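Local coordinates for protein taurine dioxygenase (Burkholderia ambifaria, PDB 5VN6) that probably acts as a taurine dioxygenase of the TauD/TfdA family, an iron-dependent class, here with a magnesium ion in its metal site, at residues A177-Q181 against Y182-E186; R191-P194 against E195-E198. One frame throughout, in Å; residues are numbered along the deposited sequence.

Contact 1. Residues A177-Q181 against Y182-E186; sequences ALKAQ and YPDAE
L178 and Y182 mark the point where helix 172-181 gives way to loop. The Y182 amide makes an i to i+4 bond back to L178 O, with Y182 N 3.0 Å from L178 O, an N-H...O angle of 153° and the donor somewhat tilted from the carbonyl plane. Y182 is the first residue to drop helical backbone angles, and P183 follows at once. The proline has no hydrogen to offer, so although P183 N lies 3.1 Å from K179 O, no further helical bond can form there.

The apolar and ring contacts gather on Y182. Q181 lies alongside the ring and points the same way, its CG anti to the backbone N (chi1 -177°) and the chain extended beyond it. Q181 CG sits over one ring face, 3.8 Å from the centroid of the Y182 ring, as a CH-pi contact displaced toward the rim. Farther out, the amide is turned nearly flat to the ring, with planes 18° apart and Q181 CD 3.4 Å from Y182 CE2. Q181 NE2 comes near Y182 OH, but the angle is too poor for a hydrogen bond. L178 adds CD1, 4.1 Å from Y182 CD2.

The charged contact joins residues five apart, i to i+5. K179 runs out straight and bends at its last torsion, bringing NZ 3.2 Å from D184 OD2 in a salt bridge that arrives from above the carboxylate plane. The same NZ also has a salt bridge to E163, so the lysine joins two acids.

At the protein surface, this turn carries the chain from helix 172-181 into strand 185-192. W111 meets the Y182 ring edge-to-face, L178 leans on I162 and M170, and A185 pairs through its backbone with H160 on strand 157-160.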
loop_
_atom_site.group_PDB
_atom_site.type_symbol
_atom_site.label_atom_id
_atom_site.label_comp_id
_atom_site.label_asym_id
_atom_site.label_seq_id
_atom_site.Cartn_x
_atom_site.Cartn_y
_atom_site.Cartn_z
ATOM N N ALA A 177 -10.294 17.059 28.480
ATOM C CA ALA A 177 -11.710 17.323 28.226
ATOM C C ALA A 177 -12.220 16.486 27.059
ATOM O O ALA A 177 -13.305 15.897 27.128
ATOM C CB ALA A 177 -11.931 18.813 27.945
ATOM N N LEU A 178 -11.444 16.417 25.978
ATOM C CA LEU A 178 -11.823 15.566 24.857
ATOM C C LEU A 178 -11.988 14.119 25.306
ATOM O O LEU A 178 -12.936 13.435 24.901
ATOM C CB LEU A 178 -10.781 15.677 23.752
ATOM C CG LEU A 178 -11.102 14.888 22.483
ATOM C CD1 LEU A 178 -12.248 15.579 21.751
ATOM C CD2 LEU A 178 -9.861 14.797 21.618
ATOM N N LYS A 179 -11.083 13.638 26.155
ATOM C CA LYS A 179 -11.181 12.264 26.644
ATOM C C LYS A 179 -12.448 12.060 27.466
ATOM O O LYS A 179 -13.108 11.021 27.349
ATOM C CB LYS A 179 -9.944 11.910 27.469
ATOM C CG LYS A 179 -9.943 10.494 28.038
ATOM C CD LYS A 179 -8.836 10.332 29.077
ATOM C CE LYS A 179 -8.720 8.892 29.546
ATOM N NZ LYS A 179 -8.108 8.042 28.470
ATOM N N ALA A 180 -12.787 13.028 28.322
ATOM C CA ALA A 180 -14.012 12.928 29.106
ATOM C C ALA A 180 -15.231 12.885 28.195
ATOM O O ALA A 180 -16.188 12.152 28.456
ATOM C CB ALA A 180 -14.111 14.092 30.096
ATOM N N GLN A 181 -15.206 13.665 27.116
ATOM C CA GLN A 181 -16.303 13.655 26.157
ATOM C C GLN A 181 -16.425 12.302 25.453
ATOM O O GLN A 181 -17.540 11.828 25.214
ATOM C CB GLN A 181 -16.098 14.793 25.161
ATOM C CG GLN A 181 -17.182 14.977 24.138
ATOM C CD GLN A 181 -16.895 16.164 23.238
ATOM O OE1 GLN A 181 -15.836 16.785 23.332
ATOM N NE2 GLN A 181 -17.835 16.483 22.358
ATOM N N TYR A 182 -15.298 11.674 25.080
ATOM C CA TYR A 182 -15.311 10.376 24.390
ATOM C C TYR A 182 -14.361 9.387 25.056
ATOM O O TYR A 182 -13.230 9.198 24.583
ATOM C CB TYR A 182 -14.940 10.510 22.908
ATOM C CG TYR A 182 -15.745 11.533 22.143
ATOM C CD1 TYR A 182 -17.038 11.245 21.718
ATOM C CD2 TYR A 182 -15.209 12.772 21.826
ATOM C CE1 TYR A 182 -17.790 12.183 21.021
ATOM C CE2 TYR A 182 -15.940 13.707 21.113
ATOM C CZ TYR A 182 -17.235 13.413 20.719
ATOM O OH TYR A 182 -17.964 14.346 20.015
ATOM N N PRO A 183 -14.801 8.705 26.125
ATOM C CA PRO A 183 -13.928 7.710 26.778
ATOM C C PRO A 183 -13.468 6.622 25.804
ATOM O O PRO A 183 -14.216 6.207 24.916
ATOM C CB PRO A 183 -14.816 7.138 27.891
ATOM C CG PRO A 183 -15.857 8.194 28.146
ATOM C CD PRO A 183 -16.104 8.836 26.805
ATOM N N ASP A 184 -12.217 6.172 25.978
ATOM C CA ASP A 184 -11.628 5.163 25.099
ATOM C C ASP A 184 -12.551 3.954 24.984
ATOM O O ASP A 184 -12.837 3.284 25.978
ATOM C CB ASP A 184 -10.257 4.713 25.627
ATOM C CG ASP A 184 -9.283 5.871 25.878
ATOM O OD1 ASP A 184 -8.093 5.581 26.110
ATOM O OD2 ASP A 184 -9.688 7.054 25.883
ATOM N N ALA A 185 -13.005 3.664 23.765
ATOM C CA ALA A 185 -14.011 2.636 23.550
ATOM C C ALA A 185 -13.359 1.261 23.433
ATOM O O ALA A 185 -12.404 1.071 22.669
ATOM C CB ALA A 185 -14.837 2.945 22.299
ATOM N N GLU A 186 -13.887 0.301 24.180
ATOM C CA GLU A 186 -13.453 -1.081 24.059
ATOM C C GLU A 186 -14.307 -1.774 23.006
ATOM O O GLU A 186 -15.538 -1.635 23.006
ATOM C CB GLU A 186 -13.575 -1.816 25.392
ATOM C CG GLU A 186 -13.212 -3.287 25.298
ATOM C CD GLU A 186 -13.114 -3.959 26.663
ATOM O OE1 GLU A 186 -12.248 -3.560 27.468
ATOM O OE2 GLU A 186 -13.938 -4.863 26.939
#

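Contact 2. Residues R191-P194 against E195-E198; sequences RTHP and ETGE
H193 and E198 close the beta-hairpin connection between the antiparallel strands 185-192 and 199-201. Two backbone bonds tie the turn. H193 N lies 2.7 Å from E198 O in an almost straight bond (173°), and G197 N, 2.9 Å from H193 O, gives a more bent one. G197 has a positive phi, where a side chain would crowd the preceding carbonyl oxygen.

Inside the turn the H193 imidazole takes up two more amides. Having CG anti to the backbone N (chi1 -171°) brings the ring to the E195 and T196 amides. H193 ND1 accepts from E195 N at 3.0 Å, tilted somewhat from the ring plane, and from T196 N at 3.2 Å, far out of it. NE2 bonds to D260, consistent with a neutral ring protonated there. Over one face, T196 CG2 makes a CH-pi contact 4.2 Å from the H193 ring centroid.

E195 forms salt bridges to R41 and R262, and E198 OE2 one to R48. An ST turn finishes the loop: T196 OG1 accepts from E198 N at 3.1 Å and donates to E198 OE1 at 2.7 Å, on the anti side of the carboxylate but tilted out of its plane.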
loop_
_atom_site.group_PDB
_atom_site.type_symbol
_atom_site.label_atom_id
_atom_site.label_comp_id
_atom_site.label_asym_id
_atom_site.label_seq_id
_atom_site.Cartn_x
_atom_site.Cartn_y
_atom_site.Cartn_z
ATOM N N ARG A 191 -14.316 -8.816 15.206
ATOM C CA ARG A 191 -15.680 -8.312 15.129
ATOM C C ARG A 191 -16.495 -9.140 14.147
ATOM O O ARG A 191 -16.020 -9.500 13.067
ATOM C CB ARG A 191 -15.715 -6.837 14.720
ATOM C CG ARG A 191 -17.117 -6.276 14.581
ATOM C CD ARG A 191 -17.106 -4.858 14.014
ATOM N NE ARG A 191 -18.448 -4.280 13.981
ATOM C CZ ARG A 191 -18.723 -3.014 13.675
ATOM N NH1 ARG A 191 -17.740 -2.175 13.371
ATOM N NH2 ARG A 191 -19.986 -2.583 13.686
ATOM N N THR A 192 -17.725 -9.442 14.536
ATOM C CA THR A 192 -18.671 -10.139 13.674
ATOM C C THR A 192 -19.453 -9.092 12.898
ATOM O O THR A 192 -20.165 -8.272 13.502
ATOM C CB THR A 192 -19.633 -11.017 14.488
ATOM O OG1 THR A 192 -18.909 -12.073 15.137
ATOM C CG2 THR A 192 -20.702 -11.623 13.573
ATOM N N HIS A 193 -19.328 -9.118 11.575
ATOM C CA HIS A 193 -20.060 -8.175 10.750
ATOM C C HIS A 193 -21.558 -8.394 10.944
ATOM O O HIS A 193 -22.041 -9.524 10.772
ATOM C CB HIS A 193 -19.691 -8.354 9.280
ATOM C CG HIS A 193 -20.227 -7.285 8.386
ATOM N ND1 HIS A 193 -21.569 -7.157 8.098
ATOM C CD2 HIS A 193 -19.598 -6.298 7.702
ATOM C CE1 HIS A 193 -21.746 -6.136 7.277
ATOM N NE2 HIS A 193 -20.563 -5.598 7.019
ATOM N N PRO A 194 -22.325 -7.349 11.262
ATOM C CA PRO A 194 -23.739 -7.570 11.632
ATOM C C PRO A 194 -24.641 -7.998 10.472
ATOM O O PRO A 194 -25.672 -8.639 10.722
ATOM C CB PRO A 194 -24.166 -6.220 12.230
ATOM C CG PRO A 194 -23.215 -5.207 11.598
ATOM C CD PRO A 194 -21.922 -5.932 11.347
ATOM N N GLU A 195 -24.311 -7.687 9.214
ATOM C CA GLU A 195 -25.211 -8.101 8.137
ATOM C C GLU A 195 -24.761 -9.357 7.413
ATOM O O GLU A 195 -25.606 -10.098 6.911
ATOM C CB GLU A 195 -25.383 -6.989 7.098
ATOM C CG GLU A 195 -25.706 -5.625 7.655
ATOM C CD GLU A 195 -26.342 -4.719 6.612
ATOM O OE1 GLU A 195 -27.397 -5.080 6.065
ATOM O OE2 GLU A 195 -25.775 -3.649 6.322
ATOM N N THR A 196 -23.465 -9.664 7.402
ATOM C CA THR A 196 -22.984 -10.845 6.708
ATOM C C THR A 196 -22.551 -11.967 7.638
ATOM O O THR A 196 -22.391 -13.100 7.176
ATOM C CB THR A 196 -21.791 -10.488 5.811
ATOM O OG1 THR A 196 -20.689 -10.129 6.641
ATOM C CG2 THR A 196 -22.127 -9.313 4.894
ATOM N N GLY A 197 -22.350 -11.690 8.924
ATOM C CA GLY A 197 -21.780 -12.692 9.796
ATOM C C GLY A 197 -20.299 -12.942 9.613
ATOM O O GLY A 197 -19.733 -13.758 10.351
ATOM N N GLU A 198 -19.650 -12.269 8.661
ATOM C CA GLU A 198 -18.224 -12.455 8.451
ATOM C C GLU A 198 -17.437 -11.906 9.631
ATOM O O GLU A 198 -17.824 -10.912 10.252
ATOM C CB GLU A 198 -17.767 -11.738 7.175
ATOM C CG GLU A 198 -18.337 -12.290 5.891
ATOM C CD GLU A 198 -18.191 -11.311 4.755
ATOM O OE1 GLU A 198 -18.586 -10.134 4.940
ATOM O OE2 GLU A 198 -17.668 -11.700 3.689
#

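In the fold
From the N terminus the chain comes out of helix 172-181, turns through contact 1 and enters strand 185-192; contact 2 turns it back from the far end of that strand toward strand 199-201. The two contacts are in series, neither nested nor crossed. Their centres lie 26 Å apart and their nearest atoms about 10 Å, so they do not touch. Contact 1 joins helix to sheet, while contact 2 joins neighbouring strands of the four-stranded antiparallel sheet that contact 1 leads into and also packs on helix 34-47. Neither touches the metal site; the R191 side chain of contact 2 stays about 14 Å from the magnesium ion.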